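Local coordinates for heterokaryon incompatibility protein s (Podospora anserina, PDB 2WVQ) that forms the [het-s] prion and, on meeting its het-S counterpart from incompatible cells, triggers a lethal heterokaryon incompatibility reaction, at residues Y31-R36 / L114-D119. The protein carries 2 engineered substitutions. Numbering follows the deposited sequence.
Sequences YVQLGR and LVVFED
Leu34 and Phe117 show how a loop can dock beside a short strand through a direct backbone bond and a bridging water. Phe117 N donates to Leu34 O over 3.0 Å, with an N-H...O angle of 151°. The water accepts from Leu34 N at 2.8 Å and donates to Phe117 O, so both backbone polar groups of Leu34 are engaged. The backbones of Gly35 and Val116 form a single bridge (CA to CA 4.4 Å); the touching parts, 33-36 and 115-117, point 113° apart, so the backbones cross instead of running on as a sheet.

Gln33 can be followed outward along Val116. Its CB lies near Val116 CG1 and its CG near Val116 CG2; beyond CG the extended chain (chi2 162°) carries the amide across the isopropyl group. CD and OE1 stay closer to CG2, whereas NE2 comes to 3.3 Å from Val116 CG1, a van der Waals contact between an amide and a methyl.

On the other flank, CG of Phe117 stands anti to its own carbonyl carbon (chi1 -76°), which brings one ring edge to the backbone of Gly35: Gly35 O lies near the ring plane, 3.4 Å from Phe117 CE1.

The site belongs to the globular, largely helical domain, which is dispensable for prion formation. Here the loop between helices 79-108 and 124-140 meets strand 32-34, itself paired in parallel with strand 152-154. Val116 also touches Ala153 of that strand, Phe117 stacks on Tyr42, and Leu34 packs against helix 42-62.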
# COMPACT_ATOMS: atom_id res chain seq x y z
N TYR A 31 -10.76 -14.50 3.21
CA TYR A 31 -11.92 -13.61 3.20
C TYR A 31 -12.11 -12.87 1.86
O TYR A 31 -13.08 -12.11 1.70
CB TYR A 31 -11.85 -12.64 4.39
CG TYR A 31 -11.66 -13.37 5.70
CD1 TYR A 31 -10.40 -13.47 6.30
CD2 TYR A 31 -12.75 -14.00 6.33
CE1 TYR A 31 -10.22 -14.17 7.51
CE2 TYR A 31 -12.58 -14.71 7.54
CZ TYR A 31 -11.31 -14.78 8.13
OH TYR A 31 -11.15 -15.46 9.33
N VAL A 32 -11.20 -13.09 0.89
CA VAL A 32 -11.24 -12.30 -0.35
C VAL A 32 -11.95 -12.88 -1.59
O VAL A 32 -11.66 -13.98 -2.08
CB VAL A 32 -9.96 -11.40 -0.65
CG1 VAL A 32 -8.70 -11.81 0.12
CG2 VAL A 32 -9.73 -11.14 -2.17
N GLN A 33 -12.93 -12.10 -2.03
CA GLN A 33 -13.74 -12.38 -3.21
C GLN A 33 -13.25 -11.51 -4.38
O GLN A 33 -12.59 -10.49 -4.19
CB GLN A 33 -15.19 -12.02 -2.92
CG GLN A 33 -15.90 -12.84 -1.86
CD GLN A 33 -17.15 -12.13 -1.36
OE1 GLN A 33 -17.95 -12.69 -0.63
NE2 GLN A 33 -17.32 -10.88 -1.76
N LEU A 34 -13.54 -11.94 -5.61
CA LEU A 34 -13.24 -11.10 -6.77
C LEU A 34 -14.55 -10.67 -7.43
O LEU A 34 -15.45 -11.48 -7.64
CB LEU A 34 -12.32 -11.81 -7.79
CG LEU A 34 -10.93 -12.22 -7.29
CD1 LEU A 34 -10.11 -12.68 -8.48
CD2 LEU A 34 -10.22 -11.08 -6.57
N GLY A 35 -14.62 -9.39 -7.76
CA GLY A 35 -15.86 -8.80 -8.24
C GLY A 35 -16.07 -8.99 -9.73
O GLY A 35 -15.19 -9.43 -10.49
N ARG A 36 -17.26 -8.59 -10.16
CA ARG A 36 -17.72 -8.81 -11.51
C ARG A 36 -16.73 -8.34 -12.57
O ARG A 36 -16.62 -8.95 -13.65
CB ARG A 36 -19.10 -8.12 -11.65
CG ARG A 36 -19.34 -7.37 -12.94
CD ARG A 36 -20.17 -6.13 -12.65
NE ARG A 36 -21.56 -6.34 -13.03
CZ ARG A 36 -22.07 -5.95 -14.19
NH1 ARG A 36 -21.30 -5.33 -15.07
NH2 ARG A 36 -23.34 -6.17 -14.48
N LEU A 114 -22.13 -5.38 -7.44
CA LEU A 114 -21.74 -6.02 -6.19
C LEU A 114 -21.67 -7.56 -6.22
O LEU A 114 -21.24 -8.18 -5.24
CB LEU A 114 -22.64 -5.51 -5.04
CG LEU A 114 -22.49 -4.01 -4.72
CD1 LEU A 114 -23.34 -3.63 -3.53
CD2 LEU A 114 -21.05 -3.64 -4.48
N VAL A 115 -22.05 -8.15 -7.35
CA VAL A 115 -22.03 -9.60 -7.57
C VAL A 115 -20.59 -10.09 -7.68
O VAL A 115 -19.77 -9.49 -8.39
CB VAL A 115 -22.80 -9.95 -8.88
CG1 VAL A 115 -22.61 -11.41 -9.29
CG2 VAL A 115 -24.28 -9.64 -8.73
N VAL A 116 -20.27 -11.19 -6.98
CA VAL A 116 -18.91 -11.73 -7.00
C VAL A 116 -18.82 -13.10 -7.67
O VAL A 116 -19.76 -13.89 -7.63
CB VAL A 116 -18.25 -11.76 -5.57
CG1 VAL A 116 -18.21 -10.37 -4.94
CG2 VAL A 116 -18.96 -12.72 -4.64
N PHE A 117 -17.66 -13.38 -8.27
CA PHE A 117 -17.35 -14.71 -8.77
C PHE A 117 -17.28 -15.78 -7.66
O PHE A 117 -16.99 -15.47 -6.50
CB PHE A 117 -16.04 -14.68 -9.56
CG PHE A 117 -16.17 -14.06 -10.93
CD1 PHE A 117 -15.69 -12.77 -11.18
CD2 PHE A 117 -16.78 -14.77 -11.98
CE1 PHE A 117 -15.81 -12.19 -12.44
CE2 PHE A 117 -16.91 -14.20 -13.26
CZ PHE A 117 -16.42 -12.91 -13.49
N GLU A 118 -17.56 -17.03 -8.03
CA GLU A 118 -17.40 -18.17 -7.12
C GLU A 118 -16.69 -19.24 -7.91
O GLU A 118 -16.73 -19.20 -9.13
CB GLU A 118 -18.74 -18.66 -6.55
CG GLU A 118 -19.93 -18.47 -7.48
CD GLU A 118 -21.23 -18.08 -6.75
OE1 GLU A 118 -21.66 -18.82 -5.83
OE2 GLU A 118 -21.81 -17.03 -7.12
N ASP A 119 -16.02 -20.18 -7.24
CA ASP A 119 -15.15 -21.13 -7.98
C ASP A 119 -15.86 -22.05 -8.99
O ASP A 119 -15.21 -22.63 -9.86
CB ASP A 119 -14.09 -21.82 -7.09
CG ASP A 119 -14.64 -22.97 -6.24
OD1 ASP A 119 -13.85 -23.50 -5.43
OD2 ASP A 119 -15.82 -23.36 -6.39
O HOH W 1 -14.44 -14.59 -5.61